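Local coordinates for telomeric DNA-binding factor trf1 (Schizosaccharomyces pombe, PDB 6K5S), which probably binds telomeric DNA, its all-helical domain, of the telomere repeat binding factor family, being paired here with a second copy of itself, at residues 143-147 with 148-152; 134-137 with 138-142; 48-51 with 52-56; 10-13 with 14-18. One frame throughout, in Å; residues are numbered along the deposited sequence.

Interaction 1. Residues 143-147 with 148-152; sequences AERPK and GDILN
Pro146 and Asp149 meet where the chain leaves a loop and enters helix 147-154. Pro146 holds the N-cap position. The carboxylate of Asp149 lies against CG and CD of the proline ring, with OD2 of Asp149 3.2 Å from CG of Pro146. This follows from the Asp149 first torsion (chi1 -64°), which sets CG beside the backbone N and turns the group toward the start of the helix.

Arg145, in the loop just before the N-cap, reaches forward over the first turn. Its chain bends at chi3 (51°), and one face of the guanidinium lies over C of Asp149 and N of Ile150. NH2 of Arg145 comes within 3.7 Å of CB of Asp149.

Ile150 lays CG1 3.2 Å from O of Pro146, while CD1 reaches toward O of Arg145. The same Pro146 O accepts a nearly straight bond from N of Ile150 (3.2 Å). One residue on, N of Leu151 bonds to O of Lys147 at 2.9 Å, and the Leu151 side chain lies against that oxygen. CG of Lys147 stands between the backbone N and the carbonyl carbon (chi1 54°), and the chain runs out to NZ, which bonds to O of Ala194.

The charge of Asp149, in the first turn, would probably interact favourably with the helix dipole. Arg145 makes its salt bridge to Asp153, one turn on and near the helix end. OD2 of Asp149 stays 4.7 Å from NH2 of Arg145, so their attraction is probably only long-range.

Interaction 2. Residues 134-137 with 138-142; sequences QAYI and SAMAQ
A Met-aromatic contact joins Tyr136 and Met140, one turn apart late in helix 122-141. CG of Met140 lies over one face of the Tyr136 ring, 4.0 Å from its centroid and offset toward the rim. Its closest ring atoms include CE1 of Tyr136, at 3.7 Å. This is a CH-pi contact. The sulfur stands obliquely, with SD of Met140 5.0 Å from the same centroid. CG of Met140 is set beside the backbone N (chi1 -85°), which brings it over the ring. The bend at chi2 (-65°) then carries SD to the side of the phenol oxygen.

The tyrosine OH is hydrogen-bonded to Gln199, and Lys147 and Leu151 of the next helix also touch its side chain. With an alanine at Tyr136, Gln199 would probably lose this partner and the Met140 chain the ring it packs on.

The backbone below is regular. N of Met140 bonds to O of Tyr136 at 2.9 Å, whereas N of Ala141 reaches O of Ile137 at 3.2 Å and less straight. Beyond it the Gln142 side chain folds back, its NE2 bonding to O of Ser138 (3.2 Å). The arrangement is an i to i+4 Met-aromatic pair, here packed against helix 147-154 in the all-helical TRF-family domain.

Interaction 3. Residues 48-51 with 52-56; sequences KVMN and MFRMV
Arg54 folds back over Met50 and Asn51 on helix 41-60. One face of its guanidinium rests on the methionine, with NH2 of Arg54 3.8 Å from CB of Met50. At its edge, in the guanidinium plane, OD1 of Asn51 lies 2.6 Å from NH1 of Arg54. The angle is too poor for a hydrogen bond, and the amide is turned 56° from the guanidinium. The NH2 end is instead held by a bond to the backbone O of Ala97. The Arg54 chain reaches it by a bend at chi3 (-147°).

Met50 and Phe53 run side by side, pointing the same way. CE of Met50 comes obliquely to CD2 of Phe53 at 4.2 Å. Met52 curls at its end, with CE 3.4 Å from O of Lys48.

The turn beneath sets these groups. N of Arg54 bonds to O of Met50 at 2.8 Å, and N of Phe53 to O of Val49 at 2.8 Å.

Further out, Phe53 and Met50 pack on Ile20 of helix 10-24. Met52 meets Ile59 of the second subunit, and Met55 meets its counterpart there. A helix that packs on its own chain along one flank and on the second subunit along another is consistent with the helix-to-helix dimers of TRF-family domains.

Interaction 4. Residues 10-13 with 14-18; sequences IPTL and GNLSN
The flat carbonyl group of Leu13 is approached from opposite faces by two donors of Ser17. OG of Ser17 comes to O of Leu13 at 2.6 Å on one side, and N of Ser17 at 3.0 Å on the other. Both are tilted well out of the carbonyl plane. This is the familiar serine-to-backbone bond of an alpha-helix, here in helix 10-24 of the TRF-family helical domain.

Ser17 manages it because its OG stands beside the backbone N (chi1 -61°), facing back down the helix. The carbonyl oxygen is gripped twice, and the Ser17 hydroxyl, on a residue buried against Phe53 of helix 41-60 and Ala85 of helix 76-94, gains one partner. A valine in place of Ser17 would probably leave O of Leu13 with the backbone bond as its one tie to this residue, and press a branched chain against Phe53.

The neighbouring turn is plain helix, with N of Leu16 bonding to O of Thr12 at 2.9 Å and N of Gly14 to O of Ile10 at 2.8 Å. OG1 of Thr12 lies near the side chain of Asn15 of the second subunit. Its methyl branch runs alongside Leu16, pointing the same way, and CG2 of Thr12 lies 3.6 Å from CD1 of Leu16.

Overall arrangement
Along the chain the order is interaction 4, 3, 2, then 1. All are local, joining side chains three to five residues apart, so none closes a long loop. They follow in series, and none nests in or crosses another. Interaction 4 lies on helix 10-24 and interaction 3 on helix 41-60. These two touch, their centres about 10 Å apart, and both meet the second subunit. Interaction 2 lies late in helix 122-141. Interaction 1 takes in the short loop after it and the start of helix 147-154, and the two pack together with centres about 9 Å apart. The centres of interactions 1 and 4 are about 38 Å apart, on opposite sides of the chain's centre.

Interaction 1. Residues 143-147 with 148-152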
loop_
_atom_site.group_PDB
_atom_site.type_symbol
_atom_site.label_atom_id
_atom_site.label_comp_id
_atom_site.label_asym_id
_atom_site.label_seq_id
_atom_site.Cartn_x
_atom_site.Cartn_y
_atom_site.Cartn_z
ATOM N N ALA A 143 34.240 -4.533 16.762
ATOM C CA ALA A 143 35.700 -4.511 16.923
ATOM C C ALA A 143 36.360 -3.892 15.699
ATOM O O ALA A 143 37.407 -4.342 15.219
ATOM C CB ALA A 143 36.252 -5.911 17.207
ATOM N N GLU A 144 35.734 -2.836 15.196
ATOM C CA GLU A 144 36.128 -2.180 13.963
ATOM C C GLU A 144 37.033 -0.970 14.180
ATOM O O GLU A 144 38.021 -0.797 13.454
ATOM C CB GLU A 144 34.864 -1.767 13.213
ATOM C CG GLU A 144 35.049 -1.571 11.737
ATOM C CD GLU A 144 33.908 -0.776 11.109
ATOM O OE1 GLU A 144 33.846 0.452 11.331
ATOM O OE2 GLU A 144 33.077 -1.374 10.390
ATOM N N ARG A 145 36.720 -0.130 15.157
ATOM C CA ARG A 145 37.390 1.141 15.399
ATOM C C ARG A 145 37.525 1.324 16.890
ATOM O O ARG A 145 36.775 0.717 17.670
ATOM C CB ARG A 145 36.607 2.334 14.821
ATOM C CG ARG A 145 35.665 2.032 13.670
ATOM C CD ARG A 145 34.609 3.122 13.570
ATOM N NE ARG A 145 35.207 4.447 13.556
ATOM C CZ ARG A 145 34.530 5.589 13.693
ATOM N NH1 ARG A 145 33.211 5.585 13.861
ATOM N NH2 ARG A 145 35.180 6.742 13.661
ATOM N N PRO A 146 38.453 2.164 17.346
ATOM C CA PRO A 146 38.671 2.310 18.783
ATOM C C PRO A 146 37.550 3.101 19.435
ATOM O O PRO A 146 36.858 3.903 18.799
ATOM C CB PRO A 146 40.005 3.060 18.881
ATOM C CG PRO A 146 40.097 3.809 17.634
ATOM C CD PRO A 146 39.416 2.968 16.565
ATOM N N LYS A 147 37.405 2.881 20.741
ATOM C CA LYS A 147 36.282 3.468 21.460
ATOM C C LYS A 147 36.327 4.984 21.393
ATOM O O LYS A 147 35.294 5.627 21.181
ATOM C CB LYS A 147 36.244 2.969 22.910
ATOM C CG LYS A 147 37.515 3.155 23.733
ATOM C CD LYS A 147 37.259 2.733 25.192
ATOM C CE LYS A 147 38.506 2.839 26.065
ATOM N NZ LYS A 147 38.637 4.172 26.724
ATOM N N GLY A 148 37.518 5.569 21.533
ATOM C CA GLY A 148 37.637 7.015 21.438
ATOM C C GLY A 148 37.044 7.585 20.165
ATOM O O GLY A 148 36.314 8.580 20.198
ATOM N N ASP A 149 37.337 6.952 19.022
ATOM C CA ASP A 149 36.810 7.431 17.742
ATOM C C ASP A 149 35.289 7.333 17.699
ATOM O O ASP A 149 34.593 8.252 17.235
ATOM C CB ASP A 149 37.410 6.630 16.579
ATOM C CG ASP A 149 38.902 6.817 16.438
ATOM O OD1 ASP A 149 39.487 7.629 17.203
ATOM O OD2 ASP A 149 39.488 6.136 15.559
ATOM N N ILE A 150 34.759 6.193 18.130
ATOM C CA ILE A 150 33.313 6.002 18.163
ATOM C C ILE A 150 32.655 7.075 19.014
ATOM O O ILE A 150 31.662 7.706 18.617
ATOM C CB ILE A 150 32.981 4.595 18.688
ATOM C CG1 ILE A 150 33.769 3.571 17.882
ATOM C CG2 ILE A 150 31.482 4.378 18.667
ATOM C CD1 ILE A 150 33.216 2.220 17.933
ATOM N N LEU A 151 33.219 7.311 20.190
ATOM C CA LEU A 151 32.578 8.212 21.132
ATOM C C LEU A 151 32.613 9.645 20.632
ATOM O O LEU A 151 31.654 10.395 20.842
ATOM C CB LEU A 151 33.232 8.092 22.503
ATOM C CG LEU A 151 32.797 6.859 23.277
ATOM C CD1 LEU A 151 33.725 6.544 24.462
ATOM C CD2 LEU A 151 31.351 7.047 23.770
ATOM N N ASN A 152 33.707 10.045 19.969
ATOM C CA ASN A 152 33.796 11.412 19.475
ATOM C C ASN A 152 32.811 11.648 18.341
ATOM O O ASN A 152 32.332 12.773 18.163
ATOM C CB ASN A 152 35.226 11.735 19.024
ATOM C CG ASN A 152 36.161 12.036 20.191
ATOM O OD1 ASN A 152 35.731 12.222 21.337
ATOM N ND2 ASN A 152 37.458 12.061 19.904
#

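Interaction 2. Residues 134-137 with 138-142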
loop_
_atom_site.group_PDB
_atom_site.type_symbol
_atom_site.label_atom_id
_atom_site.label_comp_id
_atom_site.label_asym_id
_atom_site.label_seq_id
_atom_site.Cartn_x
_atom_site.Cartn_y
_atom_site.Cartn_z
ATOM N N GLN A 134 23.449 3.104 22.908
ATOM C CA GLN A 134 23.301 1.838 22.195
ATOM C C GLN A 134 24.102 1.825 20.896
ATOM O O GLN A 134 24.650 0.781 20.517
ATOM C CB GLN A 134 21.823 1.535 21.908
ATOM C CG GLN A 134 20.961 1.295 23.179
ATOM C CD GLN A 134 21.551 0.221 24.104
ATOM O OE1 GLN A 134 21.939 -0.852 23.644
ATOM N NE2 GLN A 134 21.600 0.509 25.400
ATOM N N ALA A 135 24.161 2.952 20.176
ATOM C CA ALA A 135 25.007 2.975 18.982
ATOM C C ALA A 135 26.461 2.696 19.348
ATOM O O ALA A 135 27.161 1.971 18.634
ATOM C CB ALA A 135 24.888 4.313 18.253
ATOM N N TYR A 136 26.932 3.287 20.453
ATOM C CA TYR A 136 28.292 3.049 20.900
ATOM C C TYR A 136 28.506 1.574 21.225
ATOM O O TYR A 136 29.493 0.971 20.787
ATOM C CB TYR A 136 28.609 3.943 22.115
ATOM C CG TYR A 136 29.919 3.599 22.801
ATOM C CD1 TYR A 136 31.143 3.856 22.172
ATOM C CD2 TYR A 136 29.940 3.011 24.074
ATOM C CE1 TYR A 136 32.358 3.540 22.789
ATOM C CE2 TYR A 136 31.145 2.681 24.696
ATOM C CZ TYR A 136 32.359 2.968 24.045
ATOM O OH TYR A 136 33.566 2.668 24.640
ATOM N N ILE A 137 27.572 0.975 21.967
ATOM C CA ILE A 137 27.716 -0.416 22.390
ATOM C C ILE A 137 27.701 -1.344 21.187
ATOM O O ILE A 137 28.507 -2.276 21.091
ATOM C CB ILE A 137 26.608 -0.771 23.395
ATOM C CG1 ILE A 137 26.893 -0.058 24.724
ATOM C CG2 ILE A 137 26.496 -2.292 23.544
ATOM C CD1 ILE A 137 25.684 -0.023 25.673
ATOM N N SER A 138 26.807 -1.093 20.239
ATOM C CA SER A 138 26.794 -1.908 19.024
ATOM C C SER A 138 28.071 -1.714 18.209
ATOM O O SER A 138 28.653 -2.687 17.713
ATOM C CB SER A 138 25.566 -1.574 18.171
ATOM O OG SER A 138 25.632 -2.263 16.921
ATOM N N ALA A 139 28.518 -0.467 18.054
ATOM C CA ALA A 139 29.707 -0.224 17.244
ATOM C C ALA A 139 30.918 -0.916 17.856
ATOM O O ALA A 139 31.727 -1.515 17.134
ATOM C CB ALA A 139 29.942 1.270 17.096
ATOM N N MET A 140 31.021 -0.889 19.198
ATOM C CA MET A 140 32.114 -1.571 19.892
ATOM C C MET A 140 32.089 -3.065 19.630
ATOM O O MET A 140 33.147 -3.705 19.564
ATOM C CB MET A 140 32.048 -1.309 21.406
ATOM C CG MET A 140 32.723 -0.005 21.857
ATOM S SD MET A 140 34.524 0.128 21.643
ATOM C CE MET A 140 34.861 0.664 20.025
ATOM N N ALA A 141 30.901 -3.647 19.495
ATOM C CA ALA A 141 30.798 -5.089 19.281
ATOM C C ALA A 141 31.364 -5.540 17.939
ATOM O O ALA A 141 31.625 -6.734 17.777
ATOM C CB ALA A 141 29.331 -5.553 19.378
ATOM N N GLN A 142 31.521 -4.645 16.965
ATOM C CA GLN A 142 32.099 -5.036 15.678
ATOM C C GLN A 142 33.625 -5.045 15.689
ATOM O O GLN A 142 34.240 -5.500 14.703
ATOM C CB GLN A 142 31.597 -4.109 14.563
ATOM C CG GLN A 142 30.078 -3.879 14.559
ATOM C CD GLN A 142 29.284 -5.165 14.801
ATOM O OE1 GLN A 142 29.522 -6.186 14.149
ATOM N NE2 GLN A 142 28.314 -5.106 15.718
#

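Interaction 3. Residues 48-51 with 52-56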
loop_
_atom_site.group_PDB
_atom_site.type_symbol
_atom_site.label_atom_id
_atom_site.label_comp_id
_atom_site.label_asym_id
_atom_site.label_seq_id
_atom_site.Cartn_x
_atom_site.Cartn_y
_atom_site.Cartn_z
ATOM N N LYS A 48 3.242 -9.076 5.928
ATOM C CA LYS A 48 2.646 -8.524 4.710
ATOM C C LYS A 48 2.596 -6.995 4.750
ATOM O O LYS A 48 2.838 -6.327 3.734
ATOM C CB LYS A 48 1.252 -9.107 4.500
ATOM C CG LYS A 48 1.247 -10.639 4.385
ATOM C CD LYS A 48 -0.163 -11.142 4.173
ATOM C CE LYS A 48 -0.172 -12.569 3.682
ATOM N NZ LYS A 48 0.325 -13.488 4.728
ATOM N N VAL A 49 2.247 -6.427 5.902
ATOM C CA VAL A 49 2.286 -4.972 6.066
ATOM C C VAL A 49 3.699 -4.447 5.827
ATOM O O VAL A 49 3.895 -3.454 5.111
ATOM C CB VAL A 49 1.762 -4.578 7.457
ATOM C CG1 VAL A 49 2.073 -3.125 7.750
ATOM C CG2 VAL A 49 0.249 -4.828 7.513
ATOM N N MET A 50 4.707 -5.108 6.404
ATOM C CA MET A 50 6.084 -4.634 6.221
ATOM C C MET A 50 6.533 -4.732 4.772
ATOM O O MET A 50 7.284 -3.870 4.291
ATOM C CB MET A 50 7.060 -5.403 7.112
ATOM C CG MET A 50 7.035 -4.926 8.568
ATOM S SD MET A 50 7.394 -3.167 8.898
ATOM C CE MET A 50 8.848 -2.910 7.884
ATOM N N ASN A 51 6.108 -5.785 4.065
ATOM C CA ASN A 51 6.467 -5.919 2.654
ATOM C C ASN A 51 5.847 -4.810 1.817
ATOM O O ASN A 51 6.484 -4.284 0.894
ATOM C CB ASN A 51 6.034 -7.282 2.119
ATOM C CG ASN A 51 6.926 -8.408 2.614
ATOM O OD1 ASN A 51 8.025 -8.164 3.114
ATOM N ND2 ASN A 51 6.461 -9.646 2.468
ATOM N N MET A 52 4.599 -4.445 2.109
ATOM C CA MET A 52 4.014 -3.314 1.394
ATOM C C MET A 52 4.713 -2.023 1.798
ATOM O O MET A 52 4.959 -1.159 0.948
ATOM C CB MET A 52 2.504 -3.226 1.644
ATOM C CG MET A 52 1.636 -4.206 0.768
ATOM S SD MET A 52 -0.144 -4.161 1.191
ATOM C CE MET A 52 -0.024 -4.649 2.878
ATOM N N PHE A 53 5.073 -1.897 3.076
ATOM C CA PHE A 53 5.704 -0.668 3.543
ATOM C C PHE A 53 7.060 -0.471 2.876
ATOM O O PHE A 53 7.369 0.616 2.386
ATOM C CB PHE A 53 5.845 -0.669 5.059
ATOM C CG PHE A 53 6.337 0.644 5.624
ATOM C CD1 PHE A 53 5.551 1.791 5.532
ATOM C CD2 PHE A 53 7.575 0.736 6.235
ATOM C CE1 PHE A 53 5.999 2.998 6.058
ATOM C CE2 PHE A 53 8.032 1.932 6.745
ATOM C CZ PHE A 53 7.233 3.072 6.656
ATOM N N ARG A 54 7.861 -1.534 2.803
ATOM C CA ARG A 54 9.132 -1.452 2.097
ATOM C C ARG A 54 8.957 -0.969 0.654
ATOM O O ARG A 54 9.741 -0.141 0.172
ATOM C CB ARG A 54 9.832 -2.812 2.134
ATOM C CG ARG A 54 10.622 -3.077 3.389
ATOM C CD ARG A 54 11.226 -4.521 3.405
ATOM N NE ARG A 54 11.268 -5.010 4.777
ATOM C CZ ARG A 54 10.569 -6.035 5.275
ATOM N NH1 ARG A 54 9.769 -6.774 4.509
ATOM N NH2 ARG A 54 10.701 -6.336 6.560
ATOM N N MET A 55 7.933 -1.460 -0.046
ATOM C CA MET A 55 7.702 -1.022 -1.422
ATOM C C MET A 55 7.317 0.450 -1.478
ATOM O O MET A 55 7.824 1.192 -2.325
ATOM C CB MET A 55 6.606 -1.861 -2.097
ATOM C CG MET A 55 6.924 -3.343 -2.323
ATOM S SD MET A 55 5.657 -4.005 -3.435
ATOM C CE MET A 55 5.824 -2.741 -4.706
ATOM N N VAL A 56 6.408 0.893 -0.598
ATOM C CA VAL A 56 5.975 2.289 -0.659
ATOM C C VAL A 56 7.111 3.210 -0.220
ATOM O O VAL A 56 7.312 4.274 -0.811
ATOM C CB VAL A 56 4.690 2.517 0.162
ATOM C CG1 VAL A 56 4.937 2.425 1.618
ATOM C CG2 VAL A 56 4.085 3.904 -0.143
#

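Interaction 4. Residues 10-13 with 14-18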
loop_
_atom_site.group_PDB
_atom_site.type_symbol
_atom_site.label_atom_id
_atom_site.label_comp_id
_atom_site.label_asym_id
_atom_site.label_seq_id
_atom_site.Cartn_x
_atom_site.Cartn_y
_atom_site.Cartn_z
ATOM N N ILE A 10 0.155 9.131 -0.727
ATOM C CA ILE A 10 0.215 9.581 0.657
ATOM C C ILE A 10 -0.769 8.808 1.538
ATOM O O ILE A 10 -0.358 8.363 2.608
ATOM C CB ILE A 10 0.037 11.109 0.724
ATOM C CG1 ILE A 10 1.356 11.821 0.351
ATOM C CG2 ILE A 10 -0.504 11.526 2.085
ATOM C CD1 ILE A 10 2.480 11.730 1.383
ATOM N N PRO A 11 -2.019 8.550 1.129
ATOM C CA PRO A 11 -2.895 7.731 2.005
ATOM C C PRO A 11 -2.341 6.346 2.329
ATOM O O PRO A 11 -2.500 5.874 3.462
ATOM C CB PRO A 11 -4.200 7.667 1.206
ATOM C CG PRO A 11 -4.224 8.975 0.456
ATOM C CD PRO A 11 -2.783 9.168 0.027
ATOM N N THR A 12 -1.679 5.687 1.384
ATOM C CA THR A 12 -1.077 4.379 1.654
ATOM C C THR A 12 0.109 4.507 2.608
ATOM O O THR A 12 0.216 3.768 3.597
ATOM C CB THR A 12 -0.622 3.725 0.336
ATOM O OG1 THR A 12 -1.758 3.348 -0.462
ATOM C CG2 THR A 12 0.237 2.493 0.617
ATOM N N LEU A 13 1.029 5.437 2.308
ATOM C CA LEU A 13 2.131 5.723 3.211
ATOM C C LEU A 13 1.615 5.941 4.626
ATOM O O LEU A 13 2.128 5.352 5.574
ATOM C CB LEU A 13 2.913 6.960 2.731
ATOM C CG LEU A 13 4.174 7.248 3.565
ATOM C CD1 LEU A 13 5.154 6.081 3.480
ATOM C CD2 LEU A 13 4.870 8.531 3.082
ATOM N N GLY A 14 0.575 6.767 4.771
ATOM C CA GLY A 14 0.029 7.039 6.091
ATOM C C GLY A 14 -0.605 5.822 6.745
ATOM O O GLY A 14 -0.398 5.568 7.938
ATOM N N ASN A 15 -1.392 5.055 5.981
ATOM C CA ASN A 15 -2.079 3.902 6.558
ATOM C C ASN A 15 -1.076 2.843 7.029
ATOM O O ASN A 15 -1.158 2.334 8.156
ATOM C CB ASN A 15 -3.031 3.334 5.512
ATOM C CG ASN A 15 -3.835 2.155 6.011
ATOM O OD1 ASN A 15 -4.404 2.164 7.113
ATOM N ND2 ASN A 15 -3.952 1.157 5.167
ATOM N N LEU A 16 -0.107 2.521 6.188
ATOM C CA LEU A 16 0.878 1.509 6.562
ATOM C C LEU A 16 1.725 1.984 7.728
ATOM O O LEU A 16 2.087 1.185 8.596
ATOM C CB LEU A 16 1.759 1.150 5.351
ATOM C CG LEU A 16 1.030 0.536 4.144
ATOM C CD1 LEU A 16 1.984 0.377 2.930
ATOM C CD2 LEU A 16 0.444 -0.800 4.519
ATOM N N SER A 17 2.064 3.279 7.759
ATOM C CA SER A 17 2.865 3.805 8.856
ATOM C C SER A 17 2.102 3.691 10.160
ATOM O O SER A 17 2.663 3.295 11.182
ATOM C CB SER A 17 3.232 5.272 8.594
ATOM O OG SER A 17 4.004 5.426 7.401
ATOM N N ASN A 18 0.815 4.034 10.126
ATOM C CA ASN A 18 -0.030 3.947 11.314
ATOM C C ASN A 18 -0.121 2.507 11.822
ATOM O O ASN A 18 -0.028 2.256 13.028
ATOM C CB ASN A 18 -1.421 4.500 10.994
ATOM C CG ASN A 18 -1.445 6.045 10.812
ATOM O OD1 ASN A 18 -0.580 6.771 11.300
ATOM N ND2 ASN A 18 -2.484 6.535 10.152
#